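Local coordinates for protein AbyA5 (Verrucosispora maris, PDB 4YWF) that catalyses acetate elimination in spirotetronate/spirotetramate biosynthesis, using an esterase-like scaffold of the alpha/beta-hydrolase superfamily, at residues W132-P143 / L162-V173; P178-Y187 / T263-T271. The protein carries 4 engineered substitutions. One frame throughout, in Å; residues are numbered along the deposited sequence.

Overall arrangement
Contact 1 and contact 2 lie on opposite sides of the chain's centre, contact 1 about 19 Å and contact 2 about 13 Å from it, and their own centres are about 28 Å apart. They are in series along the chain: strand 171-174, paired with 127-134 in contact 1, is followed a few residues later by the loop 178-187 of contact 2. The nearest atoms of the two contacts are about 5 Å apart, without touching. Contact 1 builds part of the central sheet, whereas contact 2 sets a loop against helix 258-268. That loop leaves the C-terminal end of strand 171-174, the end of the sheet where this family carries its active site, so contact 2 is probably the nearer.

Contact 1 (W132-P143 / L162-V173)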
loop_
_atom_site.group_PDB
_atom_site.type_symbol
_atom_site.label_atom_id
_atom_site.label_comp_id
_atom_site.label_asym_id
_atom_site.label_seq_id
_atom_site.Cartn_x
_atom_site.Cartn_y
_atom_site.Cartn_z
ATOM N N TRP A 132 4.969 -4.957 -10.147
ATOM C CA TRP A 132 5.044 -4.307 -11.444
ATOM C C TRP A 132 6.126 -3.260 -11.347
ATOM O O TRP A 132 6.240 -2.617 -10.308
ATOM C CB TRP A 132 3.732 -3.622 -11.806
ATOM C CG TRP A 132 2.638 -4.550 -12.056
ATOM C CD1 TRP A 132 1.543 -4.785 -11.251
ATOM C CD2 TRP A 132 2.491 -5.405 -13.201
ATOM N NE1 TRP A 132 0.718 -5.744 -11.843
ATOM C CE2 TRP A 132 1.284 -6.135 -13.034
ATOM C CE3 TRP A 132 3.238 -5.593 -14.372
ATOM C CZ2 TRP A 132 0.851 -7.064 -13.961
ATOM C CZ3 TRP A 132 2.758 -6.497 -15.329
ATOM C CH2 TRP A 132 1.586 -7.204 -15.115
ATOM N N ALA A 133 6.917 -3.085 -12.402
ATOM C CA ALA A 133 8.025 -2.143 -12.357
ATOM C C ALA A 133 8.203 -1.386 -13.663
ATOM O O ALA A 133 7.759 -1.841 -14.714
ATOM C CB ALA A 133 9.305 -2.870 -12.037
ATOM N N ALA A 134 8.869 -0.229 -13.563
ATOM C CA ALA A 134 9.221 0.540 -14.757
ATOM C C ALA A 134 10.454 1.291 -14.448
ATOM O O ALA A 134 10.820 1.418 -13.277
ATOM C CB ALA A 134 8.133 1.497 -15.174
ATOM N N GLY A 135 11.122 1.754 -15.497
ATOM C CA GLY A 135 12.350 2.547 -15.321
ATOM C C GLY A 135 13.556 1.691 -14.976
ATOM O O GLY A 135 14.572 2.228 -14.554
ATOM N N LEU A 136 13.497 0.372 -15.192
ATOM C CA LEU A 136 14.652 -0.480 -14.957
ATOM C C LEU A 136 15.694 -0.359 -16.082
ATOM O O LEU A 136 15.334 -0.092 -17.208
ATOM C CB LEU A 136 14.247 -1.976 -14.857
ATOM C CG LEU A 136 13.176 -2.358 -13.848
ATOM C CD1 LEU A 136 12.898 -3.846 -13.818
ATOM C CD2 LEU A 136 13.594 -1.887 -12.479
ATOM N N SER A 137 16.978 -0.593 -15.773
ATOM C CA SER A 137 18.079 -0.351 -16.742
ATOM C C SER A 137 19.423 -0.927 -16.229
ATOM O O SER A 137 19.787 -0.720 -15.094
ATOM C CB SER A 137 18.230 1.170 -17.004
ATOM O OG SER A 137 19.142 1.454 -18.056
ATOM N N THR A 138 20.128 -1.663 -17.076
ATOM C CA THR A 138 21.522 -2.069 -16.837
ATOM C C THR A 138 22.547 -0.965 -17.155
ATOM O O THR A 138 23.642 -1.010 -16.620
ATOM C CB THR A 138 21.932 -3.235 -17.745
ATOM O OG1 THR A 138 21.390 -2.997 -19.058
ATOM C CG2 THR A 138 21.455 -4.607 -17.177
ATOM N N THR A 139 22.199 -0.004 -18.019
ATOM C CA THR A 139 23.124 1.070 -18.430
ATOM C C THR A 139 23.099 2.334 -17.512
ATOM O O THR A 139 24.144 2.844 -17.117
ATOM C CB THR A 139 22.891 1.441 -19.908
ATOM O OG1 THR A 139 21.540 1.830 -20.124
ATOM C CG2 THR A 139 23.152 0.249 -20.796
ATOM N N GLU A 140 21.911 2.804 -17.158
ATOM C CA GLU A 140 21.763 3.835 -16.123
ATOM C C GLU A 140 21.427 3.151 -14.795
ATOM O O GLU A 140 20.559 2.279 -14.724
ATOM C CB GLU A 140 20.658 4.825 -16.494
ATOM N N ARG A 141 22.144 3.516 -13.743
ATOM C CA ARG A 141 21.789 3.079 -12.392
ATOM C C ARG A 141 20.849 4.147 -11.771
ATOM O O ARG A 141 21.324 5.138 -11.248
ATOM C CB ARG A 141 23.056 2.866 -11.557
ATOM N N ARG A 142 19.525 3.949 -11.858
ATOM C CA ARG A 142 18.522 4.869 -11.244
ATOM C C ARG A 142 18.099 4.520 -9.806
ATOM O O ARG A 142 17.891 3.384 -9.485
ATOM C CB ARG A 142 17.238 4.893 -12.070
ATOM C CG ARG A 142 17.408 5.397 -13.454
ATOM C CD ARG A 142 16.655 4.547 -14.471
ATOM N NE ARG A 142 15.249 4.895 -14.558
ATOM C CZ ARG A 142 14.778 5.988 -15.132
ATOM N NH1 ARG A 142 15.614 6.854 -15.701
ATOM N NH2 ARG A 142 13.456 6.201 -15.163
ATOM N N PRO A 143 17.908 5.539 -8.953
ATOM C CA PRO A 143 17.347 5.284 -7.623
ATOM C C PRO A 143 16.042 4.541 -7.643
ATOM O O PRO A 143 15.266 4.720 -8.563
ATOM C CB PRO A 143 17.094 6.681 -7.063
ATOM C CG PRO A 143 17.077 7.592 -8.250
ATOM C CD PRO A 143 18.018 6.976 -9.257
ATOM N N LEU A 162 3.237 4.013 -12.902
ATOM C CA LEU A 162 4.657 3.642 -13.093
ATOM C C LEU A 162 5.380 4.453 -14.152
ATOM O O LEU A 162 6.498 4.887 -13.924
ATOM C CB LEU A 162 4.820 2.151 -13.361
ATOM C CG LEU A 162 4.623 1.262 -12.135
ATOM C CD1 LEU A 162 4.464 -0.210 -12.506
ATOM C CD2 LEU A 162 5.773 1.411 -11.140
ATOM N N PRO A 163 4.782 4.640 -15.325
ATOM C CA PRO A 163 5.550 5.406 -16.340
ATOM C C PRO A 163 5.853 6.823 -15.872
ATOM O O PRO A 163 6.927 7.343 -16.174
ATOM C CB PRO A 163 4.598 5.455 -17.580
ATOM C CG PRO A 163 3.593 4.399 -17.320
ATOM C CD PRO A 163 3.498 4.162 -15.832
ATOM N N GLU A 164 4.921 7.449 -15.168
ATOM C CA GLU A 164 5.153 8.832 -14.719
ATOM C C GLU A 164 6.185 8.886 -13.602
ATOM O O GLU A 164 7.024 9.757 -13.587
ATOM C CB GLU A 164 3.874 9.490 -14.296
ATOM C CG GLU A 164 2.941 9.716 -15.470
ATOM C CD GLU A 164 1.649 8.951 -15.334
ATOM O OE1 GLU A 164 0.713 9.559 -14.793
ATOM O OE2 GLU A 164 1.566 7.753 -15.761
ATOM N N LEU A 165 6.181 7.913 -12.701
ATOM C CA LEU A 165 7.296 7.780 -11.730
ATOM C C LEU A 165 8.676 7.509 -12.356
ATOM O O LEU A 165 9.682 8.121 -11.988
ATOM C CB LEU A 165 6.967 6.690 -10.718
ATOM C CG LEU A 165 5.782 6.914 -9.795
ATOM C CD1 LEU A 165 5.533 5.641 -8.956
ATOM C CD2 LEU A 165 5.984 8.097 -8.876
ATOM N N ALA A 166 8.752 6.619 -13.338
ATOM C CA ALA A 166 9.993 6.480 -14.100
ATOM C C ALA A 166 10.439 7.816 -14.774
ATOM O O ALA A 166 11.635 8.106 -14.821
ATOM C CB ALA A 166 9.869 5.391 -15.134
ATOM N N ARG A 167 9.464 8.613 -15.229
ATOM C CA ARG A 167 9.721 9.892 -15.908
ATOM C C ARG A 167 10.400 10.867 -14.932
ATOM O O ARG A 167 11.159 11.750 -15.372
ATOM C CB ARG A 167 8.417 10.501 -16.468
ATOM C CG ARG A 167 8.316 10.556 -17.990
ATOM C CD ARG A 167 7.092 9.837 -18.588
ATOM N NE ARG A 167 5.785 10.453 -18.304
ATOM C CZ ARG A 167 5.344 11.609 -18.815
ATOM N NH1 ARG A 167 4.149 12.074 -18.471
ATOM N NH2 ARG A 167 6.098 12.318 -19.655
ATOM N N TYR A 168 10.168 10.692 -13.620
ATOM C CA TYR A 168 10.930 11.443 -12.625
ATOM C C TYR A 168 12.324 10.860 -12.334
ATOM O O TYR A 168 13.004 11.330 -11.421
ATOM C CB TYR A 168 10.135 11.605 -11.370
ATOM C CG TYR A 168 9.013 12.636 -11.427
ATOM C CD1 TYR A 168 9.304 13.992 -11.569
ATOM C CD2 TYR A 168 7.690 12.276 -11.261
ATOM C CE1 TYR A 168 8.287 14.951 -11.600
ATOM C CE2 TYR A 168 6.672 13.218 -11.268
ATOM C CZ TYR A 168 6.981 14.552 -11.450
ATOM O OH TYR A 168 5.989 15.508 -11.468
ATOM N N GLY A 169 12.771 9.865 -13.106
ATOM C CA GLY A 169 14.129 9.300 -12.911
ATOM C C GLY A 169 14.298 8.056 -12.012
ATOM O O GLY A 169 15.399 7.576 -11.759
ATOM N N PHE A 170 13.204 7.486 -11.580
ATOM C CA PHE A 170 13.279 6.334 -10.669
ATOM C C PHE A 170 13.185 5.022 -11.433
ATOM O O PHE A 170 12.490 4.929 -12.463
ATOM C CB PHE A 170 12.096 6.335 -9.738
ATOM C CG PHE A 170 12.081 7.480 -8.767
ATOM C CD1 PHE A 170 12.943 7.492 -7.709
ATOM C CD2 PHE A 170 11.201 8.515 -8.929
ATOM C CE1 PHE A 170 12.941 8.538 -6.785
ATOM C CE2 PHE A 170 11.154 9.565 -8.007
ATOM C CZ PHE A 170 12.044 9.581 -6.940
ATOM N N ALA A 171 13.793 4.005 -10.844
ATOM C CA ALA A 171 13.341 2.649 -10.984
ATOM C C ALA A 171 12.203 2.400 -9.968
ATOM O O ALA A 171 12.427 2.289 -8.779
ATOM C CB ALA A 171 14.502 1.718 -10.764
ATOM N N ALA A 172 10.973 2.320 -10.473
ATOM C CA ALA A 172 9.749 2.307 -9.676
ATOM C C ALA A 172 9.211 0.871 -9.637
ATOM O O ALA A 172 9.136 0.207 -10.656
ATOM C CB ALA A 172 8.696 3.287 -10.230
ATOM N N VAL A 173 8.937 0.387 -8.431
ATOM C CA VAL A 173 8.458 -0.966 -8.234
ATOM C C VAL A 173 7.257 -0.944 -7.301
ATOM O O VAL A 173 7.362 -0.524 -6.116
ATOM C CB VAL A 173 9.492 -1.825 -7.566
ATOM C CG1 VAL A 173 8.922 -3.211 -7.334
ATOM C CG2 VAL A 173 10.765 -1.886 -8.403
#
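Ala134 puts its methyl into the hollow beside Leu162, with Ala134 CB 3.8 Å from Leu162 CB. The ridge on the helix continues in two directions from there. Leu162 CD1 reaches along the strand to Trp132 CB (3.6 Å), while one turn later Ala166 CB fills the low spot over Gly135, 3.8 Å from Gly135 CA. A side chain on Gly135 would run into Phe170 O and crowd Ala166 CB, and the positive phi at this residue also suits a glycine.

Arg142 is the large bump. Bent at its second and third torsions, the chain folds back so that the carbonyl carbon of Gly169 sits over one face of the guanidinium, with Ala166 at its edge. Arg142 NH2 makes two weak hydrogen bonds, one to Ala166 O at 2.7 Å and the other to Phe170 O, while NE turns weakly to Gly135 O; the group thus ties the helix end to the loops on both segments. Nearby, Pro143 and Phe170 cross at about a right angle, and Pro143 O lies at the edge of the phenyl ring while accepting from Ala171 N at 2.8 Å.

Beside the helix, strand 132-134 pairs antiparallel with 171-173. Ala134 and Ala172 exchange two backbone bonds, Ala134 N to Ala172 O being 3.0 Å, and Ala133 CB meets Val173 CG2 on the other face.

The segment 162-173 closes a beta-alpha-beta crossover from strand 143-148, and strand 171-174 lies between that strand and 127-134. Strand 118-124 flanks 127-134 on its far side, and helix 337-351 packs on Phe170.

Contact 2 (P178-Y187 / T263-T271); sequences PGVGENELRY and TLARLTQTT
Tyr187 turns its side chain onto the last turn of helix 258-268, crossing those of Leu264, Leu267 and Thr268 at a slant. With CG anti to the backbone N (chi1 -177°), the ring presents its edge to Leu264, whose CD2 lies 3.8 Å from Tyr187 CE2 and in the ring plane. Thr268 CG2 approaches Tyr187 CD2 to 3.9 Å from an oblique direction. Trp282 adds an edge-to-face ring contact, and Phe218 and Leu222 of helix 218-226 also touch the tyrosine.

Leu267 points into the curve of the loop. Its CD2 sits 3.4 Å from Gly179 O and 3.8 Å from Val180 CG2; a side chain on Gly179 would clash with that same methyl. The backbone NH of Tyr187 bonds to Leu267 O at 3.2 Å, fairly straight at the hydrogen (162°) but reaching the oxygen from above its carbonyl plane. A water donates to Leu267 O as well, and joins it to Leu185 O and Gln269 NE2.

The helix ends here in a Schellman motif, Gln269 leaving it with positive phi, while the loop opposite carries a type II' turn and an Asx turn at Asn183. This loop follows strand 171-174 of the alpha/beta-hydrolase sheet.

Beyond the helix end, the Gln269 and Arg186 side chains cross at about a right angle, the amide lying against CB and CG of the arginine, its plane 48° from that of the guanidinium, with Gln269 NE2 3.5 Å from Arg186 CB; the guanidinium itself pairs with Asp188. Thr268 OG1 gives a 2.7 Å hydrogen bond to Leu264 O, joining Thr268 N from the opposite face of that carbonyl, and accepts from Thr270 OG1. With an alanine here, Leu264 O would probably lose its second donor and Thr270 OG1 its acceptor, and a gap is likely to open beside Tyr187 CD2. Tyr187 O, buried and lacking a hydrogen-bond partner, receives a CA-H contact from Thr268.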
loop_
_atom_site.group_PDB
_atom_site.type_symbol
_atom_site.label_atom_id
_atom_site.label_comp_id
_atom_site.label_asym_id
_atom_site.label_seq_id
_atom_site.Cartn_x
_atom_site.Cartn_y
_atom_site.Cartn_z
ATOM N N PRO A 178 1.757 -8.642 2.401
ATOM C CA PRO A 178 1.537 -10.086 2.557
ATOM C C PRO A 178 0.082 -10.351 2.699
ATOM O O PRO A 178 -0.585 -9.704 3.521
ATOM C CB PRO A 178 2.284 -10.416 3.869
ATOM C CG PRO A 178 3.379 -9.413 3.936
ATOM C CD PRO A 178 2.821 -8.167 3.335
ATOM N N GLY A 179 -0.441 -11.236 1.852
ATOM C CA GLY A 179 -1.794 -11.610 1.913
ATOM C C GLY A 179 -2.710 -10.811 1.031
ATOM O O GLY A 179 -3.878 -11.174 0.906
ATOM N N VAL A 180 -2.227 -9.687 0.464
ATOM C CA VAL A 180 -3.020 -8.808 -0.323
ATOM C C VAL A 180 -2.769 -9.179 -1.784
ATOM O O VAL A 180 -1.621 -9.425 -2.169
ATOM C CB VAL A 180 -2.632 -7.333 -0.050
ATOM C CG1 VAL A 180 -3.334 -6.378 -0.956
ATOM C CG2 VAL A 180 -2.901 -6.952 1.405
ATOM N N GLY A 181 -3.863 -9.249 -2.581
ATOM C CA GLY A 181 -3.767 -9.478 -3.997
ATOM C C GLY A 181 -3.093 -10.804 -4.284
ATOM O O GLY A 181 -3.534 -11.862 -3.785
ATOM N N GLU A 182 -1.962 -10.746 -5.010
ATOM C CA GLU A 182 -1.265 -11.912 -5.396
ATOM C C GLU A 182 -0.108 -12.219 -4.438
ATOM O O GLU A 182 0.634 -13.195 -4.674
ATOM C CB GLU A 182 -0.695 -11.767 -6.812
ATOM C CG GLU A 182 -1.676 -11.376 -7.896
ATOM C CD GLU A 182 -0.974 -11.380 -9.231
ATOM O OE1 GLU A 182 -0.273 -10.367 -9.584
ATOM O OE2 GLU A 182 -1.111 -12.420 -9.943
ATOM N N ASN A 183 0.098 -11.400 -3.397
ATOM C CA ASN A 183 1.219 -11.618 -2.528
ATOM C C ASN A 183 0.819 -12.741 -1.585
ATOM O O ASN A 183 -0.106 -12.596 -0.793
ATOM C CB ASN A 183 1.565 -10.323 -1.783
ATOM C CG ASN A 183 2.699 -10.489 -0.757
ATOM O OD1 ASN A 183 2.945 -11.579 -0.215
ATOM N ND2 ASN A 183 3.362 -9.407 -0.462
ATOM N N GLU A 184 1.503 -13.881 -1.708
ATOM C CA GLU A 184 1.119 -15.101 -1.023
ATOM C C GLU A 184 1.550 -15.231 0.442
ATOM O O GLU A 184 1.137 -16.169 1.131
ATOM C CB GLU A 184 1.614 -16.340 -1.856
ATOM C CG GLU A 184 0.621 -16.597 -3.015
ATOM C CD GLU A 184 1.048 -17.688 -4.005
ATOM O OE1 GLU A 184 2.014 -18.406 -3.724
ATOM O OE2 GLU A 184 0.438 -17.781 -5.093
ATOM N N LEU A 185 2.391 -14.329 0.902
ATOM C CA LEU A 185 2.993 -14.459 2.214
ATOM C C LEU A 185 2.006 -14.229 3.365
ATOM O O LEU A 185 0.961 -13.588 3.222
ATOM C CB LEU A 185 4.133 -13.462 2.362
ATOM C CG LEU A 185 5.299 -13.505 1.372
ATOM C CD1 LEU A 185 5.985 -12.155 1.373
ATOM C CD2 LEU A 185 6.293 -14.625 1.678
ATOM N N ARG A 186 2.411 -14.699 4.546
ATOM C CA ARG A 186 1.686 -14.364 5.758
ATOM C C ARG A 186 2.268 -13.015 6.265
ATOM O O ARG A 186 3.444 -12.786 6.156
ATOM C CB ARG A 186 1.823 -15.494 6.779
ATOM C CG ARG A 186 0.947 -15.319 8.024
ATOM C CD ARG A 186 1.269 -16.363 9.088
ATOM N NE ARG A 186 2.702 -16.395 9.370
ATOM C CZ ARG A 186 3.335 -17.325 10.090
ATOM N NH1 ARG A 186 2.673 -18.341 10.639
ATOM N NH2 ARG A 186 4.658 -17.218 10.287
ATOM N N TYR A 187 1.397 -12.122 6.687
ATOM C CA TYR A 187 1.756 -10.898 7.371
ATOM C C TYR A 187 2.094 -11.304 8.830
ATOM O O TYR A 187 1.268 -11.713 9.552
ATOM C CB TYR A 187 0.576 -9.933 7.262
ATOM C CG TYR A 187 0.704 -8.530 7.826
ATOM C CD1 TYR A 187 1.932 -7.867 7.994
ATOM C CD2 TYR A 187 -0.432 -7.868 8.189
ATOM C CE1 TYR A 187 1.978 -6.577 8.566
ATOM C CE2 TYR A 187 -0.386 -6.621 8.727
ATOM C CZ TYR A 187 0.778 -5.993 8.930
ATOM O OH TYR A 187 0.615 -4.736 9.458
ATOM N N THR A 263 -10.038 -8.178 7.862
ATOM C CA THR A 263 -8.868 -8.179 6.952
ATOM C C THR A 263 -7.576 -8.479 7.655
ATOM O O THR A 263 -6.772 -9.315 7.213
ATOM C CB THR A 263 -8.753 -6.825 6.237
ATOM O OG1 THR A 263 -9.951 -6.614 5.544
ATOM C CG2 THR A 263 -7.617 -6.790 5.263
ATOM N N LEU A 264 -7.339 -7.795 8.773
ATOM C CA LEU A 264 -6.074 -8.034 9.497
ATOM C C LEU A 264 -5.943 -9.471 9.927
ATOM O O LEU A 264 -4.868 -10.067 9.860
ATOM C CB LEU A 264 -5.974 -7.158 10.760
ATOM C CG LEU A 264 -5.186 -5.843 10.767
ATOM C CD1 LEU A 264 -4.945 -5.427 12.228
ATOM C CD2 LEU A 264 -3.835 -5.911 10.041
ATOM N N ALA A 265 -7.038 -10.013 10.442
ATOM C CA ALA A 265 -7.077 -11.407 10.802
ATOM C C ALA A 265 -6.800 -12.292 9.570
ATOM O O ALA A 265 -6.023 -13.227 9.667
ATOM C CB ALA A 265 -8.403 -11.740 11.441
ATOM N N ARG A 266 -7.369 -11.974 8.401
ATOM C CA ARG A 266 -7.066 -12.808 7.208
ATOM C C ARG A 266 -5.591 -12.692 6.875
ATOM O O ARG A 266 -4.863 -13.681 6.799
ATOM C CB ARG A 266 -7.875 -12.400 5.964
ATOM C CG ARG A 266 -7.380 -13.117 4.687
ATOM C CD ARG A 266 -7.501 -14.661 4.761
ATOM N NE ARG A 266 -8.912 -15.069 4.985
ATOM C CZ ARG A 266 -9.751 -15.615 4.087
ATOM N NH1 ARG A 266 -9.377 -15.904 2.831
ATOM N NH2 ARG A 266 -11.000 -15.873 4.473
ATOM N N LEU A 267 -5.106 -11.465 6.708
ATOM C CA LEU A 267 -3.685 -11.344 6.334
ATOM C C LEU A 267 -2.711 -12.000 7.293
ATOM O O LEU A 267 -1.734 -12.593 6.863
ATOM C CB LEU A 267 -3.258 -9.880 6.084
ATOM C CG LEU A 267 -4.138 -8.994 5.241
ATOM C CD1 LEU A 267 -3.517 -7.637 5.214
ATOM C CD2 LEU A 267 -4.403 -9.500 3.811
ATOM N N THR A 268 -2.928 -11.834 8.599
ATOM C CA THR A 268 -2.092 -12.501 9.597
ATOM C C THR A 268 -2.405 -13.980 9.775
ATOM O O THR A 268 -1.660 -14.693 10.469
ATOM C CB THR A 268 -2.221 -11.828 10.973
ATOM O OG1 THR A 268 -3.603 -11.842 11.433
ATOM C CG2 THR A 268 -1.705 -10.364 10.848
ATOM N N GLN A 269 -3.515 -14.442 9.186
ATOM C CA GLN A 269 -3.945 -15.815 9.317
ATOM C C GLN A 269 -4.236 -16.132 10.787
ATOM O O GLN A 269 -3.778 -17.108 11.324
ATOM C CB GLN A 269 -2.905 -16.766 8.731
ATOM C CG GLN A 269 -2.861 -16.619 7.210
ATOM C CD GLN A 269 -1.692 -17.311 6.585
ATOM O OE1 GLN A 269 -1.249 -18.342 7.064
ATOM N NE2 GLN A 269 -1.160 -16.726 5.498
ATOM N N THR A 270 -5.040 -15.279 11.405
ATOM C CA THR A 270 -5.483 -15.470 12.775
ATOM C C THR A 270 -6.948 -15.316 12.725
ATOM O O THR A 270 -7.478 -15.483 11.671
ATOM C CB THR A 270 -4.806 -14.481 13.731
ATOM O OG1 THR A 270 -5.056 -13.136 13.331
ATOM C CG2 THR A 270 -3.360 -14.764 13.767
ATOM N N THR A 271 -7.604 -14.988 13.833
ATOM C CA THR A 271 -9.024 -14.670 13.843
ATOM C C THR A 271 -9.217 -13.288 14.490
ATOM O O THR A 271 -8.305 -12.806 15.101
ATOM C CB THR A 271 -9.834 -15.740 14.617
ATOM O OG1 THR A 271 -9.600 -15.620 16.018
ATOM C CG2 THR A 271 -9.419 -17.134 14.172
HETATM O O HOH W 1 -1.634 -14.228 4.365
#